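Local coordinates for protein purine nucleosidase, (IunH-1) (Sulfolobus solfataricus, PDB 3T8J) that belongs to the nucleosidase clan of enzymes, forms an assembly of four chains and carries a bound sodium ion, at residues I182-Y193 and N288-K297; Y214-R222 and N232-I240. All coordinates share one frame; numbering follows the deposited sequence. Where two conformers were deposited one is given.

Contact 1 (I182-Y193 and N288-K297)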
loop_
_atom_site.group_PDB
_atom_site.type_symbol
_atom_site.label_atom_id
_atom_site.label_comp_id
_atom_site.label_asym_id
_atom_site.label_seq_id
_atom_site.Cartn_x
_atom_site.Cartn_y
_atom_site.Cartn_z
ATOM N N ILE A 182 -13.717 -7.179 23.665
ATOM C CA ILE A 182 -14.592 -6.957 22.501
ATOM C C ILE A 182 -15.337 -8.218 22.129
ATOM O O ILE A 182 -14.714 -9.287 21.974
ATOM C CB ILE A 182 -13.763 -6.523 21.274
ATOM C CG1 ILE A 182 -13.165 -5.134 21.478
ATOM C CG2 ILE A 182 -14.624 -6.560 19.981
ATOM C CD1 ILE A 182 -12.101 -4.752 20.425
ATOM N N THR A 183 -16.659 -8.092 21.946
ATOM C CA THR A 183 -17.465 -9.087 21.262
ATOM C C THR A 183 -18.026 -8.382 20.015
ATOM O O THR A 183 -18.589 -7.312 20.133
ATOM C CB THR A 183 -18.584 -9.680 22.152
ATOM O OG1 THR A 183 -17.978 -10.482 23.188
ATOM C CG2 THR A 183 -19.515 -10.555 21.324
ATOM N N MET A 184 -17.800 -8.996 18.855
ATOM C CA MET A 184 -18.061 -8.386 17.535
ATOM C C MET A 184 -19.140 -9.179 16.799
ATOM O O MET A 184 -19.074 -10.399 16.694
ATOM C CB MET A 184 -16.745 -8.414 16.745
ATOM C CG MET A 184 -16.776 -8.005 15.380
ATOM S SD MET A 184 -15.092 -8.417 14.755
ATOM C CE MET A 184 -15.049 -6.959 13.935
ATOM N N ILE A 185 -20.119 -8.453 16.253
ATOM C CA ILE A 185 -21.213 -9.002 15.470
ATOM C C ILE A 185 -21.042 -8.505 14.018
ATOM O O ILE A 185 -21.255 -7.322 13.743
ATOM C CB ILE A 185 -22.589 -8.541 16.035
ATOM C CG1 ILE A 185 -22.948 -9.209 17.390
ATOM C CG2 ILE A 185 -23.737 -8.915 15.097
ATOM C CD1 ILE A 185 -21.975 -8.983 18.564
ATOM N N PRO A 186 -20.678 -9.397 13.083
ATOM C CA PRO A 186 -20.420 -8.973 11.688
ATOM C C PRO A 186 -21.671 -8.825 10.818
ATOM O O PRO A 186 -22.662 -9.538 11.012
ATOM C CB PRO A 186 -19.536 -10.104 11.123
ATOM C CG PRO A 186 -19.212 -10.981 12.274
ATOM C CD PRO A 186 -20.234 -10.789 13.303
ATOM N N TRP A 187 -21.573 -7.936 9.832
ATOM C CA TRP A 187 -22.614 -7.767 8.832
ATOM C C TRP A 187 -22.980 -9.069 8.132
ATOM O O TRP A 187 -24.177 -9.352 7.916
ATOM C CB TRP A 187 -22.134 -6.775 7.780
ATOM C CG TRP A 187 -23.097 -6.605 6.609
ATOM C CD1 TRP A 187 -22.971 -7.125 5.346
ATOM C CD2 TRP A 187 -24.321 -5.887 6.630
ATOM N NE1 TRP A 187 -24.064 -6.773 4.573
ATOM C CE2 TRP A 187 -24.898 -6.003 5.342
ATOM C CE3 TRP A 187 -24.985 -5.133 7.603
ATOM C CZ2 TRP A 187 -26.119 -5.392 5.006
ATOM C CZ3 TRP A 187 -26.201 -4.535 7.258
ATOM C CH2 TRP A 187 -26.734 -4.663 5.977
ATOM N N ASP A 188 -21.978 -9.851 7.733
ATOM C CA ASP A 188 -22.238 -11.049 6.939
ATOM C C ASP A 188 -22.661 -12.267 7.756
ATOM O O ASP A 188 -22.835 -13.365 7.208
ATOM C CB ASP A 188 -21.126 -11.339 5.920
ATOM C CG ASP A 188 -19.734 -11.338 6.505
ATOM O OD1 ASP A 188 -19.564 -11.259 7.757
ATOM O OD2 ASP A 188 -18.780 -11.433 5.668
ATOM N N VAL A 189 -22.875 -12.038 9.056
ATOM C CA VAL A 189 -23.604 -12.950 9.918
ATOM C C VAL A 189 -25.063 -12.464 10.052
ATOM O O VAL A 189 -25.999 -13.235 9.836
ATOM C CB VAL A 189 -22.901 -13.072 11.292
ATOM C CG1 VAL A 189 -23.812 -13.756 12.329
ATOM C CG2 VAL A 189 -21.563 -13.793 11.124
ATOM N N ILE A 190 -25.260 -11.197 10.386
ATOM C CA ILE A 190 -26.624 -10.713 10.659
ATOM C C ILE A 190 -27.530 -10.765 9.413
ATOM O O ILE A 190 -28.739 -10.930 9.581
ATOM C CB ILE A 190 -26.671 -9.316 11.340
ATOM C CG1 ILE A 190 -26.177 -8.228 10.417
ATOM C CG2 ILE A 190 -25.902 -9.316 12.653
ATOM C CD1 ILE A 190 -27.344 -7.574 9.631
ATOM N N ILE A 191 -26.964 -10.693 8.197
ATOM C CA ILE A 191 -27.797 -10.762 6.979
ATOM C C ILE A 191 -28.437 -12.126 6.759
ATOM O O ILE A 191 -29.325 -12.256 5.925
ATOM C CB ILE A 191 -27.055 -10.323 5.669
ATOM C CG1 ILE A 191 -25.851 -11.223 5.372
ATOM C CG2 ILE A 191 -26.684 -8.839 5.755
ATOM C CD1 ILE A 191 -25.070 -10.819 4.100
ATOM N N ASN A 192 -28.004 -13.144 7.506
ATOM C CA ASN A 192 -28.672 -14.455 7.475
ATOM C C ASN A 192 -30.014 -14.497 8.222
ATOM O O ASN A 192 -30.721 -15.509 8.161
ATOM C CB ASN A 192 -27.743 -15.533 8.066
ATOM C CG ASN A 192 -26.453 -15.695 7.281
ATOM O OD1 ASN A 192 -26.416 -15.484 6.066
ATOM N ND2 ASN A 192 -25.386 -16.098 7.975
ATOM N N TYR A 193 -30.365 -13.408 8.912
ATOM C CA TYR A 193 -31.519 -13.356 9.809
ATOM C C TYR A 193 -32.404 -12.134 9.540
ATOM O O TYR A 193 -32.704 -11.378 10.467
ATOM C CB TYR A 193 -31.031 -13.348 11.261
ATOM C CG TYR A 193 -30.069 -14.473 11.574
ATOM C CD1 TYR A 193 -30.534 -15.774 11.813
ATOM C CD2 TYR A 193 -28.699 -14.258 11.617
ATOM C CE1 TYR A 193 -29.655 -16.820 12.101
ATOM C CE2 TYR A 193 -27.806 -15.316 11.904
ATOM C CZ TYR A 193 -28.298 -16.586 12.131
ATOM O OH TYR A 193 -27.438 -17.628 12.428
ATOM N N ASN A 288 -7.926 -11.145 19.702
ATOM C CA ASN A 288 -8.306 -9.816 20.176
ATOM C C ASN A 288 -9.817 -9.553 20.123
ATOM O O ASN A 288 -10.260 -8.468 20.513
ATOM C CB ASN A 288 -7.522 -8.702 19.446
ATOM C CG ASN A 288 -7.782 -8.675 17.975
ATOM O OD1 ASN A 288 -8.415 -9.575 17.467
ATOM N ND2 ASN A 288 -7.284 -7.635 17.269
ATOM N N ALA A 289 -10.616 -10.521 19.710
ATOM C CA ALA A 289 -12.072 -10.327 19.639
ATOM C C ALA A 289 -12.805 -11.635 19.666
ATOM O O ALA A 289 -12.344 -12.618 19.091
ATOM C CB ALA A 289 -12.463 -9.546 18.377
ATOM N N GLU A 290 -13.948 -11.649 20.337
ATOM C CA GLU A 290 -14.855 -12.771 20.295
ATOM C C GLU A 290 -15.866 -12.454 19.218
ATOM O O GLU A 290 -16.564 -11.445 19.326
ATOM C CB GLU A 290 -15.555 -12.956 21.616
ATOM C CG GLU A 290 -16.467 -14.129 21.664
ATOM C CD GLU A 290 -17.135 -14.241 23.024
ATOM O OE1 GLU A 290 -17.854 -13.278 23.419
ATOM O OE2 GLU A 290 -16.930 -15.279 23.671
ATOM N N ILE A 291 -15.948 -13.301 18.216
ATOM C CA ILE A 291 -16.812 -13.043 17.061
ATOM C C ILE A 291 -18.050 -13.939 17.125
ATOM O O ILE A 291 -17.953 -15.141 17.349
ATOM C CB ILE A 291 -16.048 -13.285 15.732
ATOM C CG1 ILE A 291 -14.738 -12.488 15.716
ATOM C CG2 ILE A 291 -16.972 -13.020 14.522
ATOM C CD1 ILE A 291 -13.890 -12.663 14.399
ATOM N N VAL A 292 -19.234 -13.345 16.915
ATOM C CA VAL A 292 -20.486 -14.094 16.858
ATOM C C VAL A 292 -20.722 -14.572 15.428
ATOM O O VAL A 292 -20.746 -13.763 14.494
ATOM C CB VAL A 292 -21.673 -13.227 17.331
ATOM C CG1 VAL A 292 -23.013 -13.950 17.118
ATOM C CG2 VAL A 292 -21.466 -12.819 18.808
ATOM N N TYR A 293 -20.876 -15.882 15.251
ATOM C CA TYR A 293 -21.056 -16.481 13.927
ATOM C C TYR A 293 -22.480 -16.975 13.663
ATOM O O TYR A 293 -22.842 -17.171 12.504
ATOM C CB TYR A 293 -20.041 -17.626 13.713
ATOM C CG TYR A 293 -18.649 -17.149 13.331
ATOM C CD1 TYR A 293 -17.649 -16.909 14.281
ATOM C CD2 TYR A 293 -18.330 -16.904 12.001
ATOM C CE1 TYR A 293 -16.369 -16.467 13.885
ATOM C CE2 TYR A 293 -17.061 -16.462 11.610
ATOM C CZ TYR A 293 -16.089 -16.225 12.563
ATOM O OH TYR A 293 -14.835 -15.774 12.137
ATOM N N GLU A 294 -23.280 -17.188 14.712
ATOM C CA GLU A 294 -24.673 -17.642 14.584
ATOM C C GLU A 294 -25.532 -17.091 15.737
ATOM O O GLU A 294 -25.011 -16.837 16.838
ATOM C CB GLU A 294 -24.754 -19.187 14.584
ATOM C CG GLU A 294 -23.955 -19.916 13.487
ATOM C CD GLU A 294 -24.037 -21.443 13.596
ATOM O OE1 GLU A 294 -25.062 -21.979 14.083
ATOM O OE2 GLU A 294 -23.057 -22.104 13.189
ATOM N N ILE A 295 -26.829 -16.909 15.470
ATOM C CA ILE A 295 -27.815 -16.508 16.481
ATOM C C ILE A 295 -29.051 -17.423 16.422
ATOM O O ILE A 295 -29.247 -18.169 15.461
ATOM C CB ILE A 295 -28.269 -15.011 16.370
ATOM C CG1 ILE A 295 -29.270 -14.796 15.235
ATOM C CG2 ILE A 295 -27.061 -14.067 16.192
ATOM C CD1 ILE A 295 -30.001 -13.500 15.322
ATOM N N ASN A 296 -29.841 -17.354 17.485
ATOM C CA ASN A 296 -31.171 -17.954 17.547
ATOM C C ASN A 296 -32.187 -16.912 17.085
ATOM O O ASN A 296 -32.504 -15.977 17.827
ATOM C CB ASN A 296 -31.460 -18.420 18.985
ATOM C CG ASN A 296 -32.775 -19.183 19.108
ATOM O OD1 ASN A 296 -33.786 -18.819 18.506
ATOM N ND2 ASN A 296 -32.765 -20.251 19.900
ATOM N N LYS A 297 -32.681 -17.056 15.849
ATOM C CA LYS A 297 -33.588 -16.064 15.265
ATOM C C LYS A 297 -34.876 -15.923 16.069
ATOM O O LYS A 297 -35.369 -14.803 16.258
ATOM C CB LYS A 297 -33.953 -16.384 13.814
ATOM C CG LYS A 297 -34.510 -15.136 13.114
ATOM C CD LYS A 297 -35.263 -15.367 11.840
ATOM C CE LYS A 297 -35.868 -14.020 11.428
ATOM N NZ LYS A 297 -36.679 -14.090 10.224
HETATM O O HOH W 1 -11.363 -9.040 23.316
HETATM O O HOH W 2 -25.117 -17.316 10.741
#
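T183 and E290 are bridge partners in a parallel strand pair, 182-185 beside 289-295, and their side chains lie side by side on one face of the sheet. T183 OG1 donates to E290 OE1 at 2.8 Å, reaching the anti side of the carboxylate from 21° out of its plane. Each partner is held a second time, T183 OG1 by K143 and E290 OE1 by a salt bridge to R254, so the acid is probably charged. Three backbone bonds run alongside: E290 N to I182 O, M184 N to E290 O, and V292 N to M184 O, the last 3.0 Å long. V292 O finds no hydrogen-bond donor; P186 CD, at 3.2 Å, and V189 CG2 cover it instead. At the end of strand 289-295, I295 N donates to Y193 OH at 3.2 Å. I295 CG1 sits over the centre of the Y193 ring, a CH-pi contact of 3.5 Å to the centroid, brought there by a chi1 of 77° that stands this branch above its own backbone. A water links Y193 OH, N192 ND2 and Y293 O. Flanking the pair in the mixed sheet are strands 141-147, beside 182-185, and 251-261, antiparallel to 289-295; F176 of helix 169-177 packs on I182, M184 and A289, while I185 touches T241 and I244 of helix 237-246.

Contact 2 (Y214-R222 and N232-I240)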
loop_
_atom_site.group_PDB
_atom_site.type_symbol
_atom_site.label_atom_id
_atom_site.label_comp_id
_atom_site.label_asym_id
_atom_site.label_seq_id
_atom_site.Cartn_x
_atom_site.Cartn_y
_atom_site.Cartn_z
ATOM N N TYR A 214 -42.152 1.697 14.149
ATOM C CA TYR A 214 -41.238 0.747 13.499
ATOM C C TYR A 214 -41.527 0.663 12.000
ATOM O O TYR A 214 -40.607 0.781 11.196
ATOM C CB TYR A 214 -41.384 -0.629 14.153
ATOM C CG TYR A 214 -40.544 -1.777 13.593
ATOM C CD1 TYR A 214 -39.436 -2.268 14.290
ATOM C CD2 TYR A 214 -40.897 -2.412 12.415
ATOM C CE1 TYR A 214 -38.701 -3.343 13.806
ATOM C CE2 TYR A 214 -40.172 -3.486 11.922
ATOM C CZ TYR A 214 -39.082 -3.953 12.630
ATOM O OH TYR A 214 -38.371 -5.029 12.122
ATOM N N VAL A 215 -42.798 0.501 11.626
ATOM C CA VAL A 215 -43.152 0.422 10.202
ATOM C C VAL A 215 -42.715 1.709 9.497
ATOM O O VAL A 215 -42.077 1.646 8.433
ATOM C CB VAL A 215 -44.649 0.123 10.004
ATOM C CG1 VAL A 215 -45.060 0.262 8.520
ATOM C CG2 VAL A 215 -44.971 -1.265 10.547
ATOM N N SER A 216 -43.014 2.860 10.096
ATOM C CA SER A 216 -42.634 4.159 9.512
ATOM C C SER A 216 -41.118 4.314 9.332
ATOM O O SER A 216 -40.645 4.827 8.302
ATOM C CB SER A 216 -43.175 5.289 10.381
ATOM O OG SER A 216 -42.760 6.568 9.918
ATOM N N MET A 217 -40.366 3.864 10.336
ATOM C CA MET A 217 -38.907 4.042 10.341
ATOM C C MET A 217 -38.167 3.098 9.416
ATOM O O MET A 217 -37.066 3.431 8.995
ATOM C CB MET A 217 -38.329 3.880 11.764
ATOM C CG MET A 217 -38.697 4.992 12.745
ATOM S SD MET A 217 -37.689 5.010 14.274
ATOM C CE MET A 217 -37.987 3.347 14.879
ATOM N N TYR A 218 -38.762 1.933 9.128
ATOM C CA TYR A 218 -38.087 0.843 8.396
ATOM C C TYR A 218 -38.517 0.687 6.940
ATOM O O TYR A 218 -37.842 0.006 6.176
ATOM C CB TYR A 218 -38.235 -0.514 9.138
ATOM C CG TYR A 218 -37.278 -0.637 10.312
ATOM C CD1 TYR A 218 -37.605 -0.086 11.548
ATOM C CD2 TYR A 218 -36.032 -1.263 10.184
ATOM C CE1 TYR A 218 -36.738 -0.149 12.623
ATOM C CE2 TYR A 218 -35.161 -1.333 11.265
ATOM C CZ TYR A 218 -35.515 -0.767 12.481
ATOM O OH TYR A 218 -34.673 -0.823 13.591
ATOM N N LEU A 219 -39.597 1.336 6.526
ATOM C CA LEU A 219 -40.090 1.132 5.166
ATOM C C LEU A 219 -39.041 1.425 4.094
ATOM O O LEU A 219 -38.857 0.620 3.177
ATOM C CB LEU A 219 -41.341 1.963 4.896
ATOM C CG LEU A 219 -41.997 1.677 3.541
ATOM C CD1 LEU A 219 -42.194 0.169 3.319
ATOM C CD2 LEU A 219 -43.302 2.408 3.453
ATOM N N HIS A 220 -38.384 2.582 4.173
ATOM C CA HIS A 220 -37.388 2.968 3.145
ATOM C C HIS A 220 -36.212 1.994 3.146
ATOM O O HIS A 220 -35.797 1.535 2.092
ATOM C CB HIS A 220 -36.901 4.423 3.365
ATOM C CG HIS A 220 -35.856 4.879 2.386
ATOM N ND1 HIS A 220 -36.080 5.861 1.446
ATOM C CD2 HIS A 220 -34.564 4.496 2.223
ATOM C CE1 HIS A 220 -34.987 6.041 0.721
ATOM N NE2 HIS A 220 -34.048 5.226 1.182
ATOM N N TYR A 221 -35.691 1.693 4.339
ATOM C CA TYR A 221 -34.571 0.767 4.509
ATOM C C TYR A 221 -34.890 -0.628 3.990
ATOM O O TYR A 221 -34.051 -1.269 3.348
ATOM C CB TYR A 221 -34.223 0.691 5.994
ATOM C CG TYR A 221 -32.992 -0.100 6.398
ATOM C CD1 TYR A 221 -31.756 0.187 5.861
ATOM C CD2 TYR A 221 -33.063 -1.071 7.408
ATOM C CE1 TYR A 221 -30.606 -0.498 6.295
ATOM C CE2 TYR A 221 -31.917 -1.740 7.847
ATOM C CZ TYR A 221 -30.710 -1.450 7.277
ATOM O OH TYR A 221 -29.560 -2.105 7.699
ATOM N N ARG A 222 -36.103 -1.099 4.254
ATOM C CA ARG A 222 -36.534 -2.400 3.752
ATOM C C ARG A 222 -36.570 -2.460 2.213
ATOM O O ARG A 222 -36.082 -3.425 1.587
ATOM C CB ARG A 222 -37.892 -2.756 4.348
ATOM C CG ARG A 222 -38.417 -4.127 3.961
ATOM C CD ARG A 222 -39.775 -4.415 4.611
ATOM N NE ARG A 222 -40.227 -5.788 4.330
ATOM C CZ ARG A 222 -39.829 -6.875 5.001
ATOM N NH1 ARG A 222 -38.974 -6.791 6.017
ATOM N NH2 ARG A 222 -40.282 -8.070 4.649
ATOM N N ASN A 232 -33.621 -10.773 1.770
ATOM C CA ASN A 232 -35.031 -11.153 1.769
ATOM C C ASN A 232 -35.777 -10.510 2.954
ATOM O O ASN A 232 -36.152 -11.158 3.932
ATOM C CB ASN A 232 -35.181 -12.679 1.705
ATOM C CG ASN A 232 -34.791 -13.251 0.337
ATOM O OD1 ASN A 232 -35.063 -12.654 -0.713
ATOM N ND2 ASN A 232 -34.162 -14.421 0.347
ATOM N N GLY A 233 -35.992 -9.201 2.828
ATOM C CA GLY A 233 -36.634 -8.378 3.841
ATOM C C GLY A 233 -35.696 -7.241 4.229
ATOM O O GLY A 233 -35.163 -6.534 3.365
ATOM N N HIS A 234 -35.514 -7.030 5.531
ATOM C CA HIS A 234 -34.542 -6.056 6.006
ATOM C C HIS A 234 -33.765 -6.657 7.170
ATOM O O HIS A 234 -34.271 -7.528 7.888
ATOM C CB HIS A 234 -35.162 -4.710 6.389
ATOM C CG HIS A 234 -36.031 -4.738 7.605
ATOM N ND1 HIS A 234 -37.402 -4.860 7.542
ATOM C CD2 HIS A 234 -35.725 -4.592 8.914
ATOM C CE1 HIS A 234 -37.900 -4.815 8.768
ATOM N NE2 HIS A 234 -36.901 -4.664 9.618
ATOM N N PRO A 235 -32.526 -6.203 7.335
ATOM C CA PRO A 235 -31.715 -6.712 8.434
ATOM C C PRO A 235 -31.790 -5.832 9.688
ATOM O O PRO A 235 -32.259 -4.695 9.626
ATOM C CB PRO A 235 -30.319 -6.674 7.841
ATOM C CG PRO A 235 -30.320 -5.446 7.007
ATOM C CD PRO A 235 -31.719 -5.361 6.425
ATOM N N HIS A 236 -31.292 -6.372 10.809
ATOM C CA HIS A 236 -31.242 -5.679 12.105
ATOM C C HIS A 236 -29.808 -5.746 12.670
ATOM O O HIS A 236 -29.564 -6.373 13.708
ATOM C CB HIS A 236 -32.224 -6.337 13.086
ATOM C CG HIS A 236 -33.615 -5.771 13.058
ATOM N ND1 HIS A 236 -33.884 -4.434 13.267
ATOM C CD2 HIS A 236 -34.825 -6.381 12.939
ATOM C CE1 HIS A 236 -35.193 -4.238 13.240
ATOM N NE2 HIS A 236 -35.788 -5.403 13.040
ATOM N N PRO A 237 -28.846 -5.103 11.989
ATOM C CA PRO A 237 -27.460 -5.220 12.442
ATOM C C PRO A 237 -27.258 -4.749 13.881
ATOM O O PRO A 237 -26.621 -5.449 14.703
ATOM C CB PRO A 237 -26.676 -4.351 11.436
ATOM C CG PRO A 237 -27.682 -3.408 10.871
ATOM C CD PRO A 237 -28.988 -4.182 10.848
ATOM N N ASP A 238 -27.755 -3.562 14.203
ATOM C CA ASP A 238 -27.562 -2.982 15.539
ATOM C C ASP A 238 -28.479 -3.608 16.584
ATOM O O ASP A 238 -28.055 -3.857 17.715
ATOM C CB ASP A 238 -27.764 -1.462 15.467
ATOM C CG ASP A 238 -26.914 -0.827 14.395
ATOM O OD1 ASP A 238 -25.782 -1.307 14.135
ATOM O OD2 ASP A 238 -27.366 0.160 13.765
ATOM N N ALA A 239 -29.721 -3.896 16.211
ATOM C CA ALA A 239 -30.656 -4.467 17.163
ATOM C C ALA A 239 -30.269 -5.891 17.576
ATOM O O ALA A 239 -30.467 -6.275 18.727
ATOM C CB ALA A 239 -32.102 -4.408 16.599
ATOM N N ILE A 240 -29.688 -6.662 16.653
ATOM C CA ILE A 240 -29.138 -7.974 17.004
ATOM C C ILE A 240 -27.954 -7.842 17.964
ATOM O O ILE A 240 -27.863 -8.588 18.961
ATOM C CB ILE A 240 -28.766 -8.794 15.750
ATOM C CG1 ILE A 240 -30.022 -9.287 15.041
ATOM C CG2 ILE A 240 -27.894 -10.014 16.135
ATOM C CD1 ILE A 240 -29.769 -9.895 13.624
#
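H234 fits its imidazole against Y214, Y218 and R222 of helix 209-227, and with Y214, Y218 and H236 it makes an aromatic cluster beside the N-terminus of helix 237-246. Its CB lies 3.8 Å from R222 CA. With chi1 at 69° the ring is folded back over its own main chain and turned toward the helix. ND1 accepts from R222 NH1 at 2.9 Å; ND1 lies in the guanidinium plane, whereas NH1 stands 35° out of the imidazole plane, the two planes being nearly perpendicular. R222 also reaches V195 O through NH1 and D197 through NH2, which fixes the guanidinium. CD2 rests 3.6 Å from Y218 CD2, and CE1 is 3.4 Å from Y214 OH. At the tip, NE2 donates to Y214 OH at 2.9 Å, in the ring plane though bent (140° at the hydrogen). With both nitrogens engaged, the ring flip is set. D13 OD1 is hydrogen-bonded to both H236 ND1 and Y218 OH, and H236 comes to the Y214 hydroxyl with its other nitrogen: H236 NE2 and Y214 OH are 2.8 Å apart, and either may be the donor.

How the contacts relate
Contact 2 lies within the span of chain between the two segments of contact 1, and their centres are about 17 Å apart. They meet where helix 187-190 packs on 235-240: I190 CD1 is 3.6 Å from P235 CB, I190 CB is 3.9 Å from I240 CD1, and W187 CH2 is 3.8 Å from P235 CG. Contact 2 stands nearer the sodium ion, with the P237 side chain about 8 Å from it against about 12 Å for that of I185 in contact 1. Neither supplies a ligand to the metal, which D9, D14, I121 and S122 bind; D238, however, packs on I121, and D13, next to D14, also receives A239 N on OD2.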